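PDB 4C2L: endo-xylogalacturonan hydrolase A from Aspergillus tubingensis, which hydrolyses xylogalacturonan, the xylose-substituted galacturonan backbone found in the hairy regions of pectin. Local coordinates for residues P185-G190 with N208-V213. Sequence-based numbering, arbitrary orientation.
Sequences PKNTDG and NDDDCV
Asp209, Asp210 and Asp189 bury the most surface where two loops of neighbouring coils stack in the right-handed parallel beta-helix of glycoside hydrolase family 28. Residues 185-190 lead into strand 191-196, residues 208-213 into its parallel neighbour 213-215. The backbones are tied by Gly190 N, which donates to Asp211 O at 2.9 Å. Asp209 CB sits 3.3 Å from Pro185 O; with CG anti to the backbone N (chi1 -172°), the carboxylate extends beside Lys186, OD2 running alongside the lysine chain. Lys186 NZ and Asp209 OD2 stay 4.5 Å apart, too far for a direct ion pair, and one water spans them, accepting from NZ and donating to OD2. Asp210, probably the proton donor, lies side by side with Asp189, their carboxylate planes 37° apart. Asp189 OD1 approaches Asp210 OD1 to 3.4 Å, a meeting of two acceptors rather than a bond. Asp210 OD1 instead accepts from Asp211 N at 2.7 Å, using the oxygen's anti lone pair, while Asp210 OD2 accepts a hydrogen bond from a water that also donates to Asp209 O and accepts from Asn187 N. A further water joins Asp189 OD2 to Asp211 OD2, and Asp211 packs on His233, probably also of the active site. This acidic cluster is consistent with the catalytic centre of the family. Thr188 OG1 donates to Pro185 O at 2.7 Å and accepts from Asp209 N at 3.2 Å. Asn208 ND2 completes the join, reaching Thr188 O at 2.8 Å from above the carbonyl plane, 42° out of it.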
ATOM      1  N   PRO A 185      12.504  -2.218  -7.756  1.00 15.30           N
ATOM      2  CA  PRO A 185      11.252  -1.508  -8.044  1.00 14.75           C
ATOM      3  C   PRO A 185      10.867  -0.629  -6.842  1.00 14.51           C
ATOM      4  O   PRO A 185       9.973  -0.971  -6.068  1.00 13.79           O
ATOM      5  CB  PRO A 185      10.248  -2.637  -8.257  1.00 14.42           C
ATOM      6  CG  PRO A 185      10.803  -3.816  -7.516  1.00 14.86           C
ATOM      7  CD  PRO A 185      12.296  -3.654  -7.492  1.00 15.07           C
ATOM      8  N   LYS A 186      11.556   0.499  -6.698  1.00 14.61           N
ATOM      9  CA  LYS A 186      11.389   1.372  -5.527  1.00 14.76           C
ATOM     10  C   LYS A 186       9.966   1.922  -5.403  1.00 14.34           C
ATOM     11  O   LYS A 186       9.346   2.259  -6.403  1.00 13.45           O
ATOM     12  CB  LYS A 186      12.337   2.566  -5.625  1.00 16.65           C
ATOM     13  CG  LYS A 186      13.803   2.235  -5.452  1.00 19.67           C
ATOM     14  CD  LYS A 186      14.136   1.869  -4.025  1.00 20.73           C
ATOM     15  CE  LYS A 186      15.648   1.854  -3.826  1.00 24.26           C
ATOM     16  NZ  LYS A 186      15.989   1.463  -2.424  1.00 26.47           N
ATOM     17  N   ASN A 187       9.475   2.022  -4.167  1.00 12.94           N
ATOM     18  CA  ASN A 187       8.212   2.709  -3.874  1.00 12.84           C
ATOM     19  C   ASN A 187       7.011   2.070  -4.557  1.00 12.36           C
ATOM     20  O   ASN A 187       6.056   2.762  -4.898  1.00 12.56           O
ATOM     21  CB  ASN A 187       8.318   4.193  -4.259  1.00 13.63           C
ATOM     22  CG  ASN A 187       9.538   4.861  -3.646  1.00 14.28           C
ATOM     23  OD1 ASN A 187      10.493   5.193  -4.350  1.00 15.17           O
ATOM     24  ND2 ASN A 187       9.514   5.046  -2.316  1.00 15.54           N
ATOM     25  N   THR A 188       7.075   0.754  -4.758  1.00 11.73           N
ATOM     26  CA  THR A 188       5.961   0.029  -5.353  1.00 11.66           C
ATOM     27  C   THR A 188       4.957  -0.404  -4.282  1.00 11.72           C
ATOM     28  O   THR A 188       4.621  -1.587  -4.178  1.00 11.51           O
ATOM     29  CB  THR A 188       6.443  -1.153  -6.213  1.00 11.81           C
ATOM     30  OG1 THR A 188       7.456  -1.891  -5.508  1.00 11.80           O
ATOM     31  CG2 THR A 188       7.020  -0.606  -7.542  1.00 11.58           C
ATOM     32  N   ASP A 189       4.476   0.563  -3.478  1.00 11.57           N
ATOM     33  CA  ASP A 189       3.510   0.254  -2.403  1.00 12.71           C
ATOM     34  C   ASP A 189       2.314  -0.508  -2.975  1.00 11.51           C
ATOM     35  O   ASP A 189       1.789  -0.139  -4.031  1.00 11.52           O
ATOM     36  CB  ASP A 189       2.927   1.535  -1.794  1.00 14.05           C
ATOM     37  CG  ASP A 189       3.960   2.461  -1.198  1.00 16.18           C
ATOM     38  OD1 ASP A 189       5.163   2.346  -1.499  1.00 16.88           O
ATOM     39  OD2 ASP A 189       3.538   3.361  -0.424  1.00 17.31           O
ATOM     40  N   GLY A 190       1.852  -1.553  -2.290  1.00 11.21           N
ATOM     41  CA  GLY A 190       0.671  -2.262  -2.765  1.00 10.79           C
ATOM     42  C   GLY A 190      -0.588  -1.404  -2.700  1.00 11.03           C
ATOM     43  O   GLY A 190      -1.354  -1.312  -3.668  1.00 10.35           O
ATOM     44  N   ASN A 208       6.788  -6.953  -3.893  1.00 12.43           N
ATOM     45  CA  ASN A 208       7.181  -5.572  -4.209  1.00 12.84           C
ATOM     46  C   ASN A 208       8.414  -5.139  -3.425  1.00 13.42           C
ATOM     47  O   ASN A 208       9.169  -5.972  -2.947  1.00 13.71           O
ATOM     48  CB  ASN A 208       5.998  -4.624  -3.932  1.00 12.35           C
ATOM     49  CG  ASN A 208       5.725  -4.448  -2.441  1.00 13.20           C
ATOM     50  OD1 ASN A 208       6.218  -5.218  -1.622  1.00 13.60           O
ATOM     51  ND2 ASN A 208       4.938  -3.441  -2.092  1.00 12.44           N
ATOM     52  N   ASP A 209       8.618  -3.832  -3.299  1.00 13.31           N
ATOM     53  CA  ASP A 209       9.795  -3.325  -2.609  1.00 14.48           C
ATOM     54  C   ASP A 209       9.464  -2.126  -1.735  1.00 14.28           C
ATOM     55  O   ASP A 209      10.329  -1.303  -1.449  1.00 14.86           O
ATOM     56  CB  ASP A 209      10.908  -2.984  -3.620  1.00 15.02           C
ATOM     57  CG  ASP A 209      12.219  -2.624  -2.956  1.00 16.67           C
ATOM     58  OD1 ASP A 209      12.593  -3.286  -1.957  1.00 17.93           O
ATOM     59  OD2 ASP A 209      12.866  -1.647  -3.414  1.00 18.27           O
ATOM     60  N   ASP A 210       8.220  -2.032  -1.289  1.00 13.96           N
ATOM     61  CA  ASP A 210       7.861  -0.959  -0.350  1.00 14.57           C
ATOM     62  C   ASP A 210       6.671  -1.415   0.464  1.00 13.58           C
ATOM     63  O   ASP A 210       6.413  -2.603   0.528  1.00 12.94           O
ATOM     64  CB  ASP A 210       7.612   0.382  -1.062  1.00 15.67           C
ATOM     65  CG  ASP A 210       8.011   1.578  -0.184  1.00 17.64           C
ATOM     66  OD1 ASP A 210       7.425   1.740   0.919  1.00 17.70           O
ATOM     67  OD2 ASP A 210       8.936   2.337  -0.569  1.00 19.04           O
ATOM     68  N   ASP A 211       5.978  -0.500   1.138  1.00 13.91           N
ATOM     69  CA  ASP A 211       4.854  -0.914   1.975  1.00 13.57           C
ATOM     70  C   ASP A 211       3.886  -1.835   1.248  1.00 13.41           C
ATOM     71  O   ASP A 211       3.517  -1.583   0.102  1.00 13.49           O
ATOM     72  CB  ASP A 211       4.097   0.322   2.493  1.00 14.42           C
ATOM     73  CG  ASP A 211       4.942   1.154   3.435  1.00 15.65           C
ATOM     74  OD1 ASP A 211       5.799   0.564   4.113  1.00 17.72           O
ATOM     75  OD2 ASP A 211       4.755   2.384   3.513  1.00 17.32           O
ATOM     76  N   CYS A 212       3.489  -2.902   1.923  1.00 13.61           N
ATOM     77  CA  CYS A 212       2.450  -3.785   1.446  1.00 15.25           C
ATOM     78  C   CYS A 212       1.118  -3.011   1.449  1.00 14.29           C
ATOM     79  O   CYS A 212       0.479  -2.827   0.407  1.00 13.22           O
ATOM     80  CB  CYS A 212       2.389  -5.036   2.340  1.00 18.94           C
ATOM     81  SG  CYS A 212       1.435  -6.309   1.499  1.00 27.94           S
ATOM     82  N   VAL A 213       0.732  -2.533   2.628  1.00 12.85           N
ATOM     83  CA  VAL A 213      -0.423  -1.646   2.792  1.00 12.66           C
ATOM     84  C   VAL A 213       0.090  -0.524   3.665  1.00 12.62           C
ATOM     85  O   VAL A 213       0.743  -0.787   4.683  1.00 12.59           O
ATOM     86  CB  VAL A 213      -1.614  -2.350   3.499  1.00 13.00           C
ATOM     87  CG1 VAL A 213      -2.771  -1.363   3.705  1.00 13.46           C
ATOM     88  CG2 VAL A 213      -2.089  -3.568   2.700  1.00 13.77           C
TER
HETATM   89  O   HOH W   1      15.360  -1.289  -2.154  1.00 29.94           O
HETATM   90  O   HOH W   2      11.095   1.382  -1.992  1.00 18.21           O
HETATM   91  O   HOH W   3       4.138   4.447   1.813  1.00 21.16           O